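Local coordinates for flagellar motor switch protein FliG (Thermotoga maritima, PDB 3AJC) that probably forms part of the switch complex at the base of the flagellar basal body, which sets the direction of flagellar rotation, at residues 67-70 against 71-75; 160-164 against 165-169. All blocks are in the same frame, centred on the assembly; numbering follows the deposited sequence.

Contact 1 of 2, residues 67-70 against 71-75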
ATOM      1  N   VAL A  67      23.952  -3.971  -5.509  1.00 44.54           N
ATOM      2  CA  VAL A  67      24.135  -3.589  -6.897  1.00 45.95           C
ATOM      3  C   VAL A  67      24.176  -4.860  -7.742  1.00 47.48           C
ATOM      4  O   VAL A  67      23.644  -4.910  -8.857  1.00 46.17           O
ATOM      5  CB  VAL A  67      25.452  -2.825  -7.078  1.00 45.74           C
ATOM      6  CG1 VAL A  67      25.664  -2.494  -8.545  1.00 46.69           C
ATOM      7  CG2 VAL A  67      25.433  -1.562  -6.226  1.00 44.48           C
ATOM      8  N   LYS A  68      24.803  -5.895  -7.184  1.00 49.43           N
ATOM      9  CA  LYS A  68      24.935  -7.175  -7.865  1.00 50.65           C
ATOM     10  C   LYS A  68      23.575  -7.785  -8.159  1.00 50.29           C
ATOM     11  O   LYS A  68      23.326  -8.259  -9.266  1.00 49.39           O
ATOM     12  CB  LYS A  68      25.754  -8.150  -7.012  1.00 52.68           C
ATOM     13  CG  LYS A  68      26.689  -9.013  -7.829  1.00 56.57           C
ATOM     14  CD  LYS A  68      27.759  -8.139  -8.467  1.00 60.15           C
ATOM     15  CE  LYS A  68      28.420  -8.827  -9.649  1.00 62.41           C
ATOM     16  NZ  LYS A  68      29.302  -7.881 -10.404  1.00 63.20           N
ATOM     17  N   GLU A  69      22.703  -7.776  -7.156  1.00 50.50           N
ATOM     18  CA  GLU A  69      21.367  -8.340  -7.298  1.00 51.73           C
ATOM     19  C   GLU A  69      20.555  -7.587  -8.357  1.00 50.30           C
ATOM     20  O   GLU A  69      19.809  -8.185  -9.126  1.00 48.02           O
ATOM     21  CB  GLU A  69      20.655  -8.301  -5.948  1.00 54.90           C
ATOM     22  CG  GLU A  69      19.237  -8.836  -5.962  1.00 60.82           C
ATOM     23  CD  GLU A  69      19.049  -9.951  -4.961  1.00 65.45           C
ATOM     24  OE1 GLU A  69      19.366 -11.119  -5.287  1.00 67.58           O
ATOM     25  OE2 GLU A  69      18.601  -9.654  -3.837  1.00 68.45           O
ATOM     26  N   ILE A  70      20.708  -6.269  -8.384  1.00 49.53           N
ATOM     27  CA  ILE A  70      20.008  -5.438  -9.356  1.00 48.94           C
ATOM     28  C   ILE A  70      20.517  -5.802 -10.749  1.00 49.46           C
ATOM     29  O   ILE A  70      19.737  -6.038 -11.674  1.00 46.65           O
ATOM     30  CB  ILE A  70      20.276  -3.934  -9.076  1.00 47.39           C
ATOM     31  CG1 ILE A  70      19.659  -3.555  -7.727  1.00 46.12           C
ATOM     32  CG2 ILE A  70      19.712  -3.073 -10.200  1.00 46.72           C
ATOM     33  CD1 ILE A  70      20.061  -2.203  -7.210  1.00 42.89           C
ATOM     34  N   GLU A  71      21.838  -5.857 -10.877  1.00 50.66           N
ATOM     35  CA  GLU A  71      22.483  -6.187 -12.139  1.00 54.93           C
ATOM     36  C   GLU A  71      22.019  -7.539 -12.682  1.00 56.26           C
ATOM     37  O   GLU A  71      21.745  -7.674 -13.875  1.00 55.42           O
ATOM     38  CB  GLU A  71      24.002  -6.174 -11.947  1.00 55.99           C
ATOM     39  CG  GLU A  71      24.809  -6.639 -13.142  1.00 59.65           C
ATOM     40  CD  GLU A  71      26.289  -6.359 -12.974  1.00 61.65           C
ATOM     41  OE1 GLU A  71      26.826  -6.619 -11.876  1.00 64.04           O
ATOM     42  OE2 GLU A  71      26.922  -5.883 -13.940  1.00 62.82           O
ATOM     43  N   ARG A  72      21.923  -8.529 -11.795  1.00 58.55           N
ATOM     44  CA  ARG A  72      21.497  -9.881 -12.162  1.00 60.20           C
ATOM     45  C   ARG A  72      20.034  -9.932 -12.580  1.00 60.39           C
ATOM     46  O   ARG A  72      19.702 -10.456 -13.642  1.00 61.18           O
ATOM     47  CB  ARG A  72      21.718 -10.843 -10.986  1.00 62.46           C
ATOM     48  CG  ARG A  72      22.885 -11.815 -11.158  1.00 65.46           C
ATOM     49  CD  ARG A  72      23.049 -12.714  -9.928  1.00 67.98           C
ATOM     50  NE  ARG A  72      23.684 -12.027  -8.804  1.00 70.51           N
ATOM     51  CZ  ARG A  72      23.414 -12.278  -7.526  1.00 71.92           C
ATOM     52  NH1 ARG A  72      22.517 -13.198  -7.213  1.00 72.28           N
ATOM     53  NH2 ARG A  72      24.039 -11.613  -6.563  1.00 72.62           N
ATOM     54  N   ASN A  73      19.157  -9.398 -11.737  1.00 61.35           N
ATOM     55  CA  ASN A  73      17.730  -9.391 -12.032  1.00 62.94           C
ATOM     56  C   ASN A  73      17.430  -8.671 -13.335  1.00 63.02           C
ATOM     57  O   ASN A  73      16.553  -9.090 -14.092  1.00 63.40           O
ATOM     58  CB  ASN A  73      16.952  -8.737 -10.890  1.00 65.72           C
ATOM     59  CG  ASN A  73      16.802  -9.650  -9.693  1.00 69.24           C
ATOM     60  OD1 ASN A  73      16.130 -10.684  -9.765  1.00 70.91           O
ATOM     61  ND2 ASN A  73      17.433  -9.280  -8.585  1.00 72.15           N
ATOM     62  N   LEU A  74      18.154  -7.588 -13.593  1.00 62.27           N
ATOM     63  CA  LEU A  74      17.956  -6.833 -14.820  1.00 62.51           C
ATOM     64  C   LEU A  74      18.290  -7.730 -16.007  1.00 64.07           C
ATOM     65  O   LEU A  74      17.506  -7.858 -16.946  1.00 63.18           O
ATOM     66  CB  LEU A  74      18.851  -5.592 -14.837  1.00 60.93           C
ATOM     67  CG  LEU A  74      18.690  -4.681 -16.060  1.00 60.52           C
ATOM     68  CD1 LEU A  74      17.247  -4.193 -16.163  1.00 59.02           C
ATOM     69  CD2 LEU A  74      19.642  -3.503 -15.949  1.00 59.09           C
ATOM     70  N   GLU A  75      19.457  -8.362 -15.954  1.00 66.17           N
ATOM     71  CA  GLU A  75      19.886  -9.251 -17.023  1.00 69.42           C
ATOM     72  C   GLU A  75      18.863 -10.328 -17.342  1.00 70.86           C
ATOM     73  O   GLU A  75      18.628 -10.634 -18.507  1.00 71.40           O
ATOM     74  CB  GLU A  75      21.217  -9.901 -16.659  1.00 70.00           C
ATOM     75  CG  GLU A  75      22.349  -8.917 -16.655  1.00 72.23           C
ATOM     76  CD  GLU A  75      23.661  -9.517 -16.220  1.00 72.98           C
ATOM     77  OE1 GLU A  75      23.768  -9.929 -15.046  1.00 73.77           O
ATOM     78  OE2 GLU A  75      24.584  -9.573 -17.057  1.00 75.35           O
TER

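Contact 2 of 2, residues 160-164 against 165-169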
ATOM      1  N   LYS A 160     -17.662   5.915  -4.731  1.00 38.10           N
ATOM      2  CA  LYS A 160     -18.579   4.815  -4.484  1.00 40.75           C
ATOM      3  C   LYS A 160     -17.967   3.851  -3.470  1.00 41.94           C
ATOM      4  O   LYS A 160     -18.634   2.942  -2.986  1.00 44.68           O
ATOM      5  CB  LYS A 160     -18.895   4.069  -5.779  1.00 42.32           C
ATOM      6  CG  LYS A 160     -19.821   4.821  -6.713  1.00 45.36           C
ATOM      7  CD  LYS A 160     -20.272   3.933  -7.858  1.00 49.73           C
ATOM      8  CE  LYS A 160     -21.423   4.573  -8.629  1.00 51.66           C
ATOM      9  NZ  LYS A 160     -22.617   4.806  -7.759  1.00 51.06           N
ATOM     10  N   GLY A 161     -16.693   4.052  -3.152  1.00 41.44           N
ATOM     11  CA  GLY A 161     -16.029   3.192  -2.192  1.00 41.22           C
ATOM     12  C   GLY A 161     -15.458   3.964  -1.013  1.00 42.63           C
ATOM     13  O   GLY A 161     -14.490   3.526  -0.384  1.00 42.95           O
ATOM     14  N   ALA A 162     -16.049   5.116  -0.706  1.00 40.43           N
ATOM     15  CA  ALA A 162     -15.580   5.939   0.406  1.00 40.51           C
ATOM     16  C   ALA A 162     -16.615   6.077   1.523  1.00 39.18           C
ATOM     17  O   ALA A 162     -17.808   5.900   1.302  1.00 37.66           O
ATOM     18  CB  ALA A 162     -15.195   7.325  -0.106  1.00 39.97           C
ATOM     19  N   SER A 163     -16.147   6.399   2.724  1.00 39.54           N
ATOM     20  CA  SER A 163     -17.042   6.591   3.858  1.00 39.83           C
ATOM     21  C   SER A 163     -17.770   7.913   3.658  1.00 41.29           C
ATOM     22  O   SER A 163     -17.228   8.846   3.068  1.00 39.27           O
ATOM     23  CB  SER A 163     -16.252   6.631   5.169  1.00 38.25           C
ATOM     24  OG  SER A 163     -15.300   7.683   5.171  1.00 38.17           O
ATOM     25  N   ASP A 164     -19.003   7.985   4.147  1.00 43.66           N
ATOM     26  CA  ASP A 164     -19.809   9.195   4.025  1.00 45.41           C
ATOM     27  C   ASP A 164     -19.044  10.420   4.501  1.00 43.66           C
ATOM     28  O   ASP A 164     -19.175  11.506   3.944  1.00 43.65           O
ATOM     29  CB  ASP A 164     -21.098   9.052   4.836  1.00 49.38           C
ATOM     30  CG  ASP A 164     -22.048   8.021   4.243  1.00 53.83           C
ATOM     31  OD1 ASP A 164     -23.113   7.784   4.853  1.00 56.83           O
ATOM     32  OD2 ASP A 164     -21.736   7.453   3.171  1.00 55.70           O
ATOM     33  N   GLU A 165     -18.243  10.239   5.537  1.00 41.95           N
ATOM     34  CA  GLU A 165     -17.462  11.334   6.079  1.00 43.30           C
ATOM     35  C   GLU A 165     -16.410  11.787   5.069  1.00 42.25           C
ATOM     36  O   GLU A 165     -16.178  12.982   4.889  1.00 42.02           O
ATOM     37  CB  GLU A 165     -16.800  10.878   7.371  1.00 44.11           C
ATOM     38  CG  GLU A 165     -15.701  11.757   7.871  1.00 49.41           C
ATOM     39  CD  GLU A 165     -14.956  11.083   8.997  1.00 55.55           C
ATOM     40  OE1 GLU A 165     -15.002   9.832   9.040  1.00 59.38           O
ATOM     41  OE2 GLU A 165     -14.326  11.780   9.826  1.00 58.43           O
ATOM     42  N   LEU A 166     -15.765  10.832   4.411  1.00 40.94           N
ATOM     43  CA  LEU A 166     -14.759  11.183   3.427  1.00 39.11           C
ATOM     44  C   LEU A 166     -15.460  11.801   2.238  1.00 38.39           C
ATOM     45  O   LEU A 166     -14.918  12.705   1.602  1.00 38.51           O
ATOM     46  CB  LEU A 166     -13.968   9.955   2.982  1.00 39.88           C
ATOM     47  CG  LEU A 166     -12.964  10.212   1.854  1.00 40.06           C
ATOM     48  CD1 LEU A 166     -12.048  11.372   2.235  1.00 39.01           C
ATOM     49  CD2 LEU A 166     -12.164   8.938   1.583  1.00 40.86           C
ATOM     50  N   LYS A 167     -16.655  11.302   1.932  1.00 36.67           N
ATOM     51  CA  LYS A 167     -17.438  11.844   0.827  1.00 38.77           C
ATOM     52  C   LYS A 167     -17.626  13.336   1.087  1.00 40.13           C
ATOM     53  O   LYS A 167     -17.343  14.174   0.229  1.00 39.32           O
ATOM     54  CB  LYS A 167     -18.821  11.189   0.753  1.00 39.35           C
ATOM     55  CG  LYS A 167     -18.847   9.711   0.388  1.00 42.83           C
ATOM     56  CD  LYS A 167     -20.274   9.304  -0.001  1.00 45.61           C
ATOM     57  CE  LYS A 167     -20.388   7.833  -0.373  1.00 45.21           C
ATOM     58  NZ  LYS A 167     -20.123   6.968   0.804  1.00 49.03           N
ATOM     59  N   GLU A 168     -18.104  13.655   2.286  1.00 41.63           N
ATOM     60  CA  GLU A 168     -18.341  15.032   2.683  1.00 44.76           C
ATOM     61  C   GLU A 168     -17.108  15.926   2.625  1.00 43.75           C
ATOM     62  O   GLU A 168     -17.139  16.985   1.997  1.00 44.56           O
ATOM     63  CB  GLU A 168     -18.948  15.079   4.088  1.00 47.92           C
ATOM     64  CG  GLU A 168     -20.467  15.095   4.084  1.00 55.80           C
ATOM     65  CD  GLU A 168     -21.031  16.392   3.505  1.00 60.16           C
ATOM     66  OE1 GLU A 168     -21.564  17.216   4.280  1.00 63.41           O
ATOM     67  OE2 GLU A 168     -20.935  16.593   2.275  1.00 62.68           O
ATOM     68  N   LYS A 169     -16.019  15.513   3.261  1.00 42.61           N
ATOM     69  CA  LYS A 169     -14.829  16.352   3.242  1.00 43.09           C
ATOM     70  C   LYS A 169     -14.339  16.644   1.818  1.00 42.48           C
ATOM     71  O   LYS A 169     -13.784  17.715   1.555  1.00 40.95           O
ATOM     72  CB  LYS A 169     -13.702  15.736   4.074  1.00 43.85           C
ATOM     73  CG  LYS A 169     -12.565  16.723   4.314  1.00 45.46           C
ATOM     74  CD  LYS A 169     -11.590  16.261   5.382  1.00 48.09           C
ATOM     75  CE  LYS A 169     -10.598  17.376   5.723  1.00 48.91           C
ATOM     76  NZ  LYS A 169      -9.542  16.956   6.688  1.00 51.42           N
TER

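Contact 1 of 2, residues 67-70 against 71-75
Glu-71 meets Lys-68 on the first turns of helix 67-79, in the middle domain of FliG. The two side chains run side by side, and Lys-68 NZ forms an i to i+3 salt bridge with Glu-71 OE1 at 3.1 Å, meeting the oxygen on its syn side but 23° out of the carboxylate plane. The bend at chi2 turns the rest of the Lys-68 chain, extended from there, to run beside the extended Glu-71. The backbone N of Glu-71 donates to Val-67 O at 2.9 Å.

One residue on, Arg-72 crosses Lys-68 at about a right angle. Its NH2 lies 3.9 Å from Lys-68 CB, with Lys-68 CG at the guanidinium edge; one guanidinium face looks onto Glu-69 CA. The Glu-69 carboxylate is near but poorly placed: OE1 stays 4.2 Å from Arg-72 NH1 and well out of the guanidinium plane, while OE2 bonds to Thr-65 OG1.

The Asn-73 side chain lies beside that of Glu-69, with ND2 3.2 Å from Glu-69 CG and the amide and carboxylate planes 55° apart. Asn-73 N bonds almost straight to Glu-69 O at 3.0 Å, and ND2 adds a weak bond to that oxygen (2.7 Å, N-H...O only 127°). Leu-74 N then donates to Ile-70 O.

The Glu-69 side chain also lies about 8 Å from that of Arg-58, part of the EHPQR motif important for FliM binding. Along this stretch of surface helix, Lys-68 and Glu-71 are bonded as a charged pair, whereas Glu-69 and Arg-72 probably attract each other only through space.

Contact 2 of 2, residues 160-164 against 165-169
Lys-167 NZ is gripped from two sides in this N-capped helix start, where the loop after helix 152-159 turns into helix 164-171 of the FliG C-terminal domain. It donates to Ala-162 O at 2.6 Å, tilted 32° from the carbonyl plane, and forms a salt bridge with Asp-164 OD2 at 2.9 Å. The Lys-167 and Asp-164 side chains lie alongside each other, and a bend at the last torsion of the lysine (chi4 66°) tucks the ammonium between carboxylate and loop carbonyl. With an alanine in place of Lys-167, Asp-164 OD2 would probably lose its charged mate and Ala-162 O this donor, leaving the carboxylate free to turn.

Ser-163 is the N-cap. Its OG, held between the backbone N and the carbonyl carbon (chi1 59°), accepts from Leu-166 N at 3.3 Å, and it also hydrogen-bonds Glu-133 from a neighbouring loop. Ser-163 O receives Lys-167 N at 2.8 Å, nearly along the C=O axis, plus a weak bond from Leu-166 N. Asp-164 O takes Glu-168 N as the next rung of the helix.

The apolar part of the contact joins Ala-162 and the buried Leu-166: both touch Phe-132, and Ala-162 CB meets Leu-166 CD2 at 3.8 Å.

From the N terminus the chain passes through the middle-domain helices and reaches contact 1 at the start of helix 67-79. The interactions of contact 1 each bridge three or four residues along the helix and close no loop. After unmodelled residues 81-88 the chain goes on through helices 92-100, 104-117, 119-128 and 140-147 to helix 152-159, and contact 2 ties the loop after it to the first turns of helix 164-171. The two follow in series, neither nesting nor crossing, their centres about 44 Å apart on opposite sides of the chain's centre. Contact 1 belongs to the middle domain, contact 2 to the C-terminal domain; each is local, and neither bridges the two.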